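Peptidase S8 and S53, subtilisin, kexin, sedolisin (Mycobacterium smegmatis, PDB 4KG7) is a subtilisin-like serine protease, the mycosin of the ESX-3 type VII secretion system, and probably cleaves peptide bonds through a catalytic charge relay. Local coordinates at residues Asp102-Ser107 / Gly317-Ala322; Val175-Leu180 / Tyr324-Ala329; Asp119-Val124 / Ile290-Asn295; Val262-Val265 / Pro271-Phe274. All blocks are in the same frame, centred on the assembly; numbering follows the deposited sequence.

Contact 1. Residues Asp102-Ser107 / Gly317-Ala322; sequences DGHGTS and GTSYAA
His104 and Ser319 meet here as two members of the predicted Ser-His-Asp charge relay, in a buried helix-to-helix contact of the subtilisin fold. Each stands close to the start of its helix, 104-113 or 318-335, and Gly103 and Gly317 occupy the N-cap positions just before them. The imidazole reaches across because CG lies anti to the backbone N (chi1 -170°), which sends the ring out from its helix toward the start of the other. Its NE2 accepts a weak hydrogen bond from Ser319 OG at 3.2 Å in the conformer described, one of two modelled for this serine. Ser319 CB sits at the ring edge, also 3.2 Å from His104 NE2. On the far side of the imidazole, ND1 is hydrogen-bonded to Asp73, which completes the triad and fixes how the ring is turned. Tyr320 fills the space beside the histidine: its OH comes to 3.8 Å from His104 CD2, and the two ring planes are inclined at 41°, an oblique pairing. Ser107 packs against the phenol obliquely, its CB 3.8 Å from Tyr320 CE1. A water in the plane of the phenol, at its edge, joins the two residues, 2.8 Å from Tyr320 OH and 2.9 Å from Ser107 OG. One face of the tyrosine lies under Ser319 OG. Taken together, the Asp73-His104-Ser319 chain of bonds has the geometry of a charge relay, consistent with Ser319 acting as the nucleophile and His104 as its general base.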
loop_
_atom_site.group_PDB
_atom_site.type_symbol
_atom_site.label_atom_id
_atom_site.label_comp_id
_atom_site.label_asym_id
_atom_site.label_seq_id
_atom_site.Cartn_x
_atom_site.Cartn_y
_atom_site.Cartn_z
ATOM N N ASP A 102 -3.744 14.663 4.960
ATOM C CA ASP A 102 -4.862 13.744 4.690
ATOM C C ASP A 102 -5.105 12.742 5.808
ATOM O O ASP A 102 -6.230 12.337 6.055
ATOM C CB ASP A 102 -4.572 12.944 3.425
ATOM C CG ASP A 102 -4.589 13.799 2.197
ATOM O OD1 ASP A 102 -5.677 13.946 1.608
ATOM O OD2 ASP A 102 -3.534 14.353 1.825
ATOM N N GLY A 103 -4.049 12.310 6.459
ATOM C CA GLY A 103 -4.137 11.332 7.537
ATOM C C GLY A 103 -3.749 9.931 7.092
ATOM O O GLY A 103 -3.482 9.040 7.918
ATOM N N HIS A 104 -3.766 9.715 5.785
ATOM C CA HIS A 104 -3.696 8.368 5.237
ATOM C C HIS A 104 -2.306 7.765 5.356
ATOM O O HIS A 104 -2.107 6.652 5.884
ATOM C CB HIS A 104 -4.150 8.425 3.788
ATOM C CG HIS A 104 -4.355 7.087 3.173
ATOM N ND1 HIS A 104 -3.366 6.427 2.485
ATOM C CD2 HIS A 104 -5.436 6.279 3.151
ATOM C CE1 HIS A 104 -3.819 5.253 2.095
ATOM N NE2 HIS A 104 -5.067 5.131 2.497
ATOM N N GLY A 105 -1.314 8.532 4.911
ATOM C CA GLY A 105 0.078 8.108 5.016
ATOM C C GLY A 105 0.482 7.802 6.450
ATOM O O GLY A 105 1.223 6.855 6.731
ATOM N N THR A 106 0.015 8.631 7.357
ATOM C CA THR A 106 0.312 8.427 8.767
ATOM C C THR A 106 -0.272 7.132 9.302
ATOM O O THR A 106 0.386 6.393 10.043
ATOM C CB THR A 106 -0.079 9.661 9.609
ATOM O OG1 THR A 106 0.530 10.844 9.073
ATOM C CG2 THR A 106 0.367 9.487 11.058
ATOM N N SER A 107 -1.520 6.857 8.944
ATOM C CA SER A 107 -2.183 5.608 9.360
ATOM C C SER A 107 -1.452 4.414 8.776
ATOM O O SER A 107 -1.187 3.414 9.447
ATOM C CB SER A 107 -3.636 5.595 8.892
ATOM O OG SER A 107 -4.438 6.609 9.482
ATOM N N GLY A 317 -10.112 -0.324 4.330
ATOM C CA GLY A 317 -9.645 -0.348 2.956
ATOM C C GLY A 317 -8.451 -1.233 2.710
ATOM O O GLY A 317 -7.717 -1.636 3.615
ATOM N N THR A 318 -8.240 -1.514 1.431
ATOM C CA THR A 318 -7.077 -2.281 1.012
ATOM C C THR A 318 -5.787 -1.542 1.302
ATOM O O THR A 318 -4.733 -2.161 1.348
ATOM C CB THR A 318 -7.154 -2.717 -0.477
ATOM O OG1 THR A 318 -7.358 -1.577 -1.342
ATOM C CG2 THR A 318 -8.272 -3.757 -0.694
ATOM N N SER A 319 -5.857 -0.213 1.445
ATOM C CA SER A 319 -4.653 0.534 1.790
ATOM C C SER A 319 -4.026 -0.007 3.090
ATOM O O SER A 319 -2.794 -0.154 3.189
ATOM C CB SER A 319 -5.028 2.002 1.944
ATOM O OG SER A 319 -6.100 2.112 2.862
ATOM N N TYR A 320 -4.843 -0.322 4.054
ATOM C CA TYR A 320 -4.371 -0.795 5.356
ATOM C C TYR A 320 -3.885 -2.223 5.290
ATOM O O TYR A 320 -2.932 -2.587 5.972
ATOM C CB TYR A 320 -5.461 -0.581 6.418
ATOM C CG TYR A 320 -5.972 0.847 6.406
ATOM C CD1 TYR A 320 -5.118 1.895 6.692
ATOM C CD2 TYR A 320 -7.282 1.157 6.041
ATOM C CE1 TYR A 320 -5.525 3.221 6.618
ATOM C CE2 TYR A 320 -7.701 2.483 5.979
ATOM C CZ TYR A 320 -6.818 3.500 6.271
ATOM O OH TYR A 320 -7.267 4.802 6.187
ATOM N N ALA A 321 -4.543 -3.047 4.469
ATOM C CA ALA A 321 -4.138 -4.427 4.217
ATOM C C ALA A 321 -2.720 -4.425 3.640
ATOM O O ALA A 321 -1.851 -5.194 4.059
ATOM C CB ALA A 321 -5.121 -5.080 3.245
ATOM N N ALA A 322 -2.488 -3.589 2.629
ATOM C CA ALA A 322 -1.140 -3.487 2.036
ATOM C C ALA A 322 -0.102 -3.129 3.084
ATOM O O ALA A 322 0.980 -3.704 3.132
ATOM C CB ALA A 322 -1.132 -2.457 0.912
HETATM O O HOH W 1 -6.233 7.192 7.243
#

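Contact 2. Residues Val175-Leu180 / Tyr324-Ala329; sequences VINISL and YVSGVA
Ser326 turns its OG away from its own carbonyl carbon (chi1 -71°), and Asn177 carries its CG anti to the backbone N (chi1 -174°), so that hydroxyl and carboxamide face each other between strand 175-178 and helix 318-335. The atom modelled as Asn177 OD1 lies 2.6 Å from Ser326 OG, although the amide may be turned over in the model. The beta carbon of the asparagine also borders the hydroxyl, with Asn177 CB 3.3 Å from Ser326 OG. Ser326 OG makes a weak hydrogen bond back to the carbonyl of Ala322, one turn earlier in its helix. Two residues earlier on the same face of the strand, Val175 straddles the helix surface with both of its methyl branches. Val175 CG1 lies 3.8 Å from Ser326 OG, while Val175 CG2 meets Ala329 CB at 4.0 Å, one helical turn further on. This is the alpha/beta packing of the subtilisin core: the strand belongs to the seven-stranded parallel sheet, and the helix carries the predicted nucleophile Ser319 in its first turn. The strand and helix segments run antiparallel, at 177°, with axes 8.7 Å apart. Small residues at Ser326 and Ala329 are what the strand side chains meet on this side of the helix. Val175 and Asn177 point toward the helix, whereas Ile176 and Ile178 point to the other side of the sheet. Within the sheet, strand 68-73 is hydrogen-bonded to Val175 and Asn177, and strand 209-213 pairs with Ile176.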
loop_
_atom_site.group_PDB
_atom_site.type_symbol
_atom_site.label_atom_id
_atom_site.label_comp_id
_atom_site.label_asym_id
_atom_site.label_seq_id
_atom_site.Cartn_x
_atom_site.Cartn_y
_atom_site.Cartn_z
ATOM N N VAL A 175 11.590 -2.584 1.147
ATOM C CA VAL A 175 10.166 -2.816 0.926
ATOM C C VAL A 175 9.628 -1.466 0.523
ATOM O O VAL A 175 10.012 -0.452 1.127
ATOM C CB VAL A 175 9.452 -3.322 2.216
ATOM C CG1 VAL A 175 7.976 -3.556 1.968
ATOM C CG2 VAL A 175 10.120 -4.591 2.744
ATOM N N ILE A 176 8.772 -1.426 -0.506
ATOM C CA ILE A 176 8.174 -0.184 -0.974
ATOM C C ILE A 176 6.656 -0.396 -0.921
ATOM O O ILE A 176 6.112 -1.272 -1.612
ATOM C CB ILE A 176 8.623 0.125 -2.414
ATOM C CG1 ILE A 176 10.116 0.433 -2.443
ATOM C CG2 ILE A 176 7.840 1.317 -2.965
ATOM C CD1 ILE A 176 10.729 0.551 -3.835
ATOM N N ASN A 177 5.983 0.404 -0.106
ATOM C CA ASN A 177 4.557 0.304 0.147
ATOM C C ASN A 177 3.779 1.355 -0.635
ATOM O O ASN A 177 4.059 2.558 -0.511
ATOM C CB ASN A 177 4.274 0.456 1.643
ATOM C CG ASN A 177 2.820 0.206 1.966
ATOM O OD1 ASN A 177 2.398 -0.919 2.201
ATOM N ND2 ASN A 177 2.033 1.250 1.938
ATOM N N ILE A 178 2.798 0.891 -1.409
ATOM C CA ILE A 178 1.974 1.749 -2.241
ATOM C C ILE A 178 0.516 1.459 -1.885
ATOM O O ILE A 178 -0.152 0.629 -2.498
ATOM C CB ILE A 178 2.260 1.537 -3.744
ATOM C CG1 ILE A 178 3.759 1.625 -4.052
ATOM C CG2 ILE A 178 1.462 2.501 -4.609
ATOM C CD1 ILE A 178 4.169 1.161 -5.432
ATOM N N SER A 179 0.021 2.167 -0.858
ATOM C CA SER A 179 -1.337 1.949 -0.381
ATOM C C SER A 179 -2.410 2.733 -1.140
ATOM O O SER A 179 -3.615 2.425 -1.013
ATOM C CB SER A 179 -1.423 2.257 1.106
ATOM O OG SER A 179 -0.847 1.227 1.878
ATOM N N LEU A 180 -2.001 3.748 -1.887
ATOM C CA LEU A 180 -2.899 4.467 -2.779
ATOM C C LEU A 180 -3.118 3.683 -4.064
ATOM O O LEU A 180 -2.235 2.942 -4.510
ATOM C CB LEU A 180 -2.342 5.854 -3.087
ATOM C CG LEU A 180 -2.087 6.796 -1.890
ATOM C CD1 LEU A 180 -1.419 8.098 -2.323
ATOM C CD2 LEU A 180 -3.383 6.998 -1.140
ATOM N N TYR A 324 -0.093 -3.698 6.281
ATOM C CA TYR A 324 0.226 -4.896 7.080
ATOM C C TYR A 324 1.196 -5.798 6.339
ATOM O O TYR A 324 2.147 -6.293 6.945
ATOM C CB TYR A 324 -1.055 -5.663 7.414
ATOM C CG TYR A 324 -1.822 -5.141 8.605
ATOM C CD1 TYR A 324 -1.210 -5.060 9.866
ATOM C CD2 TYR A 324 -3.198 -4.871 8.533
ATOM C CE1 TYR A 324 -1.889 -4.626 10.976
ATOM C CE2 TYR A 324 -3.884 -4.434 9.644
ATOM C CZ TYR A 324 -3.245 -4.348 10.874
ATOM O OH TYR A 324 -3.943 -3.959 11.992
ATOM N N VAL A 325 0.945 -6.071 5.061
ATOM C CA VAL A 325 1.824 -6.918 4.315
ATOM C C VAL A 325 3.235 -6.354 4.187
ATOM O O VAL A 325 4.202 -7.098 4.296
ATOM C CB VAL A 325 1.232 -7.292 2.947
ATOM C CG1 VAL A 325 2.239 -8.082 2.092
ATOM C CG2 VAL A 325 -0.026 -8.118 3.145
ATOM N N SER A 326 3.361 -5.060 3.938
ATOM C CA SER A 326 4.683 -4.421 3.960
ATOM C C SER A 326 5.411 -4.621 5.287
ATOM O O SER A 326 6.625 -4.859 5.327
ATOM C CB SER A 326 4.561 -2.956 3.628
ATOM O OG SER A 326 4.242 -2.817 2.258
ATOM N N GLY A 327 4.700 -4.448 6.391
ATOM C CA GLY A 327 5.307 -4.734 7.697
ATOM C C GLY A 327 5.768 -6.177 7.848
ATOM O O GLY A 327 6.851 -6.439 8.340
ATOM N N VAL A 328 4.949 -7.115 7.402
ATOM C CA VAL A 328 5.348 -8.522 7.440
ATOM C C VAL A 328 6.545 -8.798 6.553
ATOM O O VAL A 328 7.435 -9.536 6.933
ATOM C CB VAL A 328 4.193 -9.478 7.073
ATOM C CG1 VAL A 328 4.629 -10.925 7.155
ATOM C CG2 VAL A 328 3.016 -9.307 8.012
ATOM N N ALA A 329 6.569 -8.202 5.364
ATOM C CA ALA A 329 7.731 -8.307 4.490
ATOM C C ALA A 329 8.995 -7.811 5.190
ATOM O O ALA A 329 10.033 -8.430 5.084
ATOM C CB ALA A 329 7.521 -7.569 3.169
#

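Contact 3. Residues Asp119-Val124 / Ile290-Asn295; sequences DGFSGV and IVSVSN
Phe121, in the loop between helix 104-113 and strand 129-134, packs against the short edge strand 292-293 of a small antiparallel sheet. Its CG is anti to the backbone N (chi1 175°), which extends the ring from the loop to the backbone of the other segment. Phe121 CE1 lies 3.3 Å from Val291 O and 3.8 Å from Ser292 CA, while across the ring Phe121 CE2 touches Val293 CG2 at 3.8 Å, all three approaching obliquely from one side of its plane. The phenylalanine and Val293 side chains cross at about a right angle. The hydroxyl of Ser292, 4.0 Å from Phe121 CZ, has its polar partner elsewhere: it is hydrogen-bonded to the carbonyl of Ser107 in helix 104-113. The loop is shaped by Asp119, whose OD1 accepts a 2.9 Å hydrogen bond from Phe121 N on the anti side of the carboxylate, 32° out of its plane. Asp119 OD2 forms a salt bridge with Arg81, which also touches the phenylalanine side chain, and Leu301 of the neighbouring strand adds a further apolar contact to Phe121. The bond from Asp119 to the backbone two residues on is the defining feature of an Asx turn.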
loop_
_atom_site.group_PDB
_atom_site.type_symbol
_atom_site.label_atom_id
_atom_site.label_comp_id
_atom_site.label_asym_id
_atom_site.label_seq_id
_atom_site.Cartn_x
_atom_site.Cartn_y
_atom_site.Cartn_z
ATOM N N ASP A 119 -0.531 1.317 25.660
ATOM C CA ASP A 119 -1.792 0.829 25.138
ATOM C C ASP A 119 -1.494 -0.443 24.348
ATOM O O ASP A 119 -0.368 -0.945 24.402
ATOM C CB ASP A 119 -2.436 1.880 24.250
ATOM C CG ASP A 119 -1.498 2.372 23.166
ATOM O OD1 ASP A 119 -0.852 1.527 22.490
ATOM O OD2 ASP A 119 -1.424 3.601 22.971
ATOM N N GLY A 120 -2.498 -0.974 23.649
ATOM C CA GLY A 120 -2.382 -2.250 22.932
ATOM C C GLY A 120 -1.930 -2.136 21.499
ATOM O O GLY A 120 -1.947 -3.131 20.794
ATOM N N PHE A 121 -1.504 -0.949 21.074
ATOM C CA PHE A 121 -1.149 -0.762 19.651
ATOM C C PHE A 121 0.346 -0.896 19.388
ATOM O O PHE A 121 1.160 -0.385 20.132
ATOM C CB PHE A 121 -1.600 0.600 19.127
ATOM C CG PHE A 121 -1.132 0.851 17.716
ATOM C CD1 PHE A 121 -1.815 0.279 16.657
ATOM C CD2 PHE A 121 0.030 1.568 17.450
ATOM C CE1 PHE A 121 -1.362 0.430 15.380
ATOM C CE2 PHE A 121 0.476 1.740 16.152
ATOM C CZ PHE A 121 -0.217 1.153 15.121
ATOM N N SER A 122 0.689 -1.574 18.292
ATOM C CA SER A 122 2.050 -1.581 17.774
ATOM C C SER A 122 2.023 -1.722 16.267
ATOM O O SER A 122 1.148 -2.399 15.715
ATOM C CB SER A 122 2.862 -2.751 18.324
ATOM O OG SER A 122 4.190 -2.747 17.827
ATOM N N GLY A 123 3.021 -1.135 15.617
ATOM C CA GLY A 123 3.307 -1.493 14.244
ATOM C C GLY A 123 3.743 -2.939 14.115
ATOM O O GLY A 123 4.164 -3.573 15.100
ATOM N N VAL A 124 3.660 -3.479 12.902
ATOM C CA VAL A 124 4.121 -4.848 12.635
ATOM C C VAL A 124 5.632 -4.990 12.873
ATOM O O VAL A 124 6.122 -6.009 13.385
ATOM C CB VAL A 124 3.785 -5.264 11.184
ATOM C CG1 VAL A 124 4.363 -6.633 10.845
ATOM C CG2 VAL A 124 2.288 -5.264 10.972
ATOM N N ILE A 290 -9.710 -0.426 11.289
ATOM C CA ILE A 290 -8.300 -0.220 11.514
ATOM C C ILE A 290 -8.073 0.812 12.626
ATOM O O ILE A 290 -8.791 1.819 12.694
ATOM C CB ILE A 290 -7.649 0.219 10.181
ATOM C CG1 ILE A 290 -7.756 -0.899 9.114
ATOM C CG2 ILE A 290 -6.263 0.775 10.414
ATOM C CD1 ILE A 290 -6.972 -2.133 9.414
ATOM N N VAL A 291 -7.089 0.543 13.488
ATOM C CA VAL A 291 -6.584 1.487 14.490
ATOM C C VAL A 291 -5.111 1.711 14.201
ATOM O O VAL A 291 -4.349 0.758 14.042
ATOM C CB VAL A 291 -6.716 0.919 15.911
ATOM C CG1 VAL A 291 -6.089 1.866 16.917
ATOM C CG2 VAL A 291 -8.189 0.633 16.223
ATOM N N SER A 292 -4.721 2.978 14.103
ATOM C CA SER A 292 -3.328 3.296 13.877
ATOM C C SER A 292 -2.987 4.666 14.458
ATOM O O SER A 292 -3.628 5.137 15.392
ATOM C CB SER A 292 -3.046 3.191 12.377
ATOM O OG SER A 292 -1.664 3.308 12.112
ATOM N N VAL A 293 -1.941 5.273 13.955
ATOM C CA VAL A 293 -1.430 6.527 14.494
ATOM C C VAL A 293 -2.077 7.719 13.786
ATOM O O VAL A 293 -2.328 7.696 12.573
ATOM C CB VAL A 293 0.109 6.534 14.310
ATOM C CG1 VAL A 293 0.727 7.842 14.726
ATOM C CG2 VAL A 293 0.753 5.330 15.025
ATOM N N SER A 294 -2.301 8.785 14.541
ATOM C CA SER A 294 -2.921 9.984 14.019
ATOM C C SER A 294 -1.896 11.002 13.551
ATOM O O SER A 294 -0.802 11.075 14.133
ATOM C CB SER A 294 -3.796 10.613 15.115
ATOM O OG SER A 294 -4.400 11.814 14.655
ATOM N N ASN A 295 -2.255 11.773 12.520
ATOM C CA ASN A 295 -1.498 12.971 12.111
ATOM C C ASN A 295 -1.884 14.244 12.878
ATOM O O ASN A 295 -1.368 15.316 12.593
ATOM C CB ASN A 295 -1.633 13.228 10.612
ATOM C CG ASN A 295 -3.081 13.461 10.176
ATOM O OD1 ASN A 295 -4.006 12.920 10.769
ATOM N ND2 ASN A 295 -3.268 14.218 9.091
#

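Contact 4. Residues Val262-Val265 / Pro271-Phe274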
loop_
_atom_site.group_PDB
_atom_site.type_symbol
_atom_site.label_atom_id
_atom_site.label_comp_id
_atom_site.label_asym_id
_atom_site.label_seq_id
_atom_site.Cartn_x
_atom_site.Cartn_y
_atom_site.Cartn_z
ATOM N N VAL A 262 -2.409 -6.626 -2.765
ATOM C CA VAL A 262 -2.967 -7.033 -1.508
ATOM C C VAL A 262 -4.444 -6.685 -1.380
ATOM O O VAL A 262 -4.815 -5.505 -1.385
ATOM C CB VAL A 262 -2.216 -6.353 -0.350
ATOM C CG1 VAL A 262 -2.711 -6.836 0.995
ATOM C CG2 VAL A 262 -0.737 -6.580 -0.451
ATOM N N GLY A 263 -5.271 -7.728 -1.253
ATOM C CA GLY A 263 -6.691 -7.557 -0.942
ATOM C C GLY A 263 -6.944 -7.455 0.544
ATOM O O GLY A 263 -6.057 -7.692 1.347
ATOM N N ALA A 264 -8.172 -7.061 0.921
ATOM C CA ALA A 264 -8.584 -6.878 2.319
ATOM C C ALA A 264 -9.439 -8.057 2.788
ATOM O O ALA A 264 -10.272 -8.567 2.044
ATOM C CB ALA A 264 -9.362 -5.606 2.475
ATOM N N VAL A 265 -9.179 -8.500 4.011
ATOM C CA VAL A 265 -10.041 -9.451 4.701
ATOM C C VAL A 265 -10.606 -8.864 5.975
ATOM O O VAL A 265 -10.053 -7.920 6.569
ATOM C CB VAL A 265 -9.334 -10.794 4.997
ATOM C CG1 VAL A 265 -9.062 -11.579 3.727
ATOM C CG2 VAL A 265 -8.059 -10.566 5.817
ATOM N N PRO A 271 -12.791 -12.546 2.614
ATOM C CA PRO A 271 -12.696 -11.354 1.754
ATOM C C PRO A 271 -13.597 -10.220 2.248
ATOM O O PRO A 271 -14.765 -10.445 2.510
ATOM C CB PRO A 271 -13.194 -11.866 0.409
ATOM C CG PRO A 271 -12.842 -13.298 0.391
ATOM C CD PRO A 271 -13.025 -13.765 1.816
ATOM N N SER A 272 -13.065 -9.020 2.389
ATOM C CA SER A 272 -13.886 -7.874 2.720
ATOM C C SER A 272 -14.869 -7.552 1.604
ATOM O O SER A 272 -14.561 -7.728 0.440
ATOM C CB SER A 272 -13.006 -6.656 2.950
ATOM O OG SER A 272 -12.218 -6.813 4.131
ATOM N N SER A 273 -16.062 -7.091 1.986
ATOM C CA SER A 273 -17.107 -6.831 0.996
ATOM C C SER A 273 -16.646 -5.866 -0.099
ATOM O O SER A 273 -17.112 -5.968 -1.259
ATOM C CB SER A 273 -18.339 -6.262 1.676
ATOM O OG SER A 273 -18.036 -5.041 2.315
ATOM N N PHE A 274 -15.769 -4.932 0.265
ATOM C CA PHE A 274 -15.315 -3.864 -0.651
ATOM C C PHE A 274 -14.042 -4.200 -1.426
ATOM O O PHE A 274 -13.596 -3.414 -2.239
ATOM C CB PHE A 274 -15.088 -2.576 0.153
ATOM C CG PHE A 274 -14.143 -2.748 1.307
ATOM C CD1 PHE A 274 -12.763 -2.774 1.103
ATOM C CD2 PHE A 274 -14.620 -2.999 2.586
ATOM C CE1 PHE A 274 -11.900 -2.984 2.163
ATOM C CE2 PHE A 274 -13.752 -3.191 3.659
ATOM C CZ PHE A 274 -12.382 -3.191 3.449
#
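Ser272 and Phe274 wrap round the methyl of Ala264 where the chain comes back along the end of strand 259-265. Ser272 N donates a hydrogen bond of 2.9 Å to Ala264 O. With its OG anti to its own carbonyl carbon (chi1 -68°), Ser272 sets the hydroxyl against the backbone of Ala264 and Val265: Ser272 OG is 3.2 Å from Val265 C, 3.3 Å from Ala264 C and 3.5 Å from Ala264 CB. That hydroxyl is hydrogen-bonded to the carboxylate of Glu288, beyond the contact. Phe274 has CG between its backbone N and carbonyl carbon (chi1 55°), a position that folds the ring back toward the strand. Ser272 CB then sits over one face of this ring, offset toward the rim, and Ala264 CB meets Phe274 CE1 at 3.7 Å from an oblique direction. Where the two segments come nearest, Val265 CG1 lies 4.0 Å from Pro271 N, and the two residues form a single beta bridge. The strand is held between 209-213 and 281-286 in the parallel sheet, with Ala264 N also bonded to Thr275 OG1. Val262 and Ala264 carry their side chains to helix 318-335, Val262 meeting Ala321 and Val325 and Ala264 meeting Thr318, while Val265 touches Ala284 of strand 281-286.

Overall arrangement
Helix 318-335 ties the set together. It supplies Ser319 to contact 1 and, further along, Ser326 and Ala329 to contact 2; the centres of these two contacts are about 10 Å apart. They also join directly, with Ser179 OG 2.7 Å from Ser319 O in a probable hydrogen bond. Contact 3 lies about 12 Å from contact 1, centre to centre, joined through Ser107 and Ser292, and its Ile290 and Val124 reach the same helix at Tyr320 and Tyr324. Contact 4 packs on the helix from the sheet through Val262, and Phe274 touches Gly317, the N-cap residue two before the predicted nucleophile Ser319. Contacts 3 and 4 do not meet, their centres about 20 Å apart.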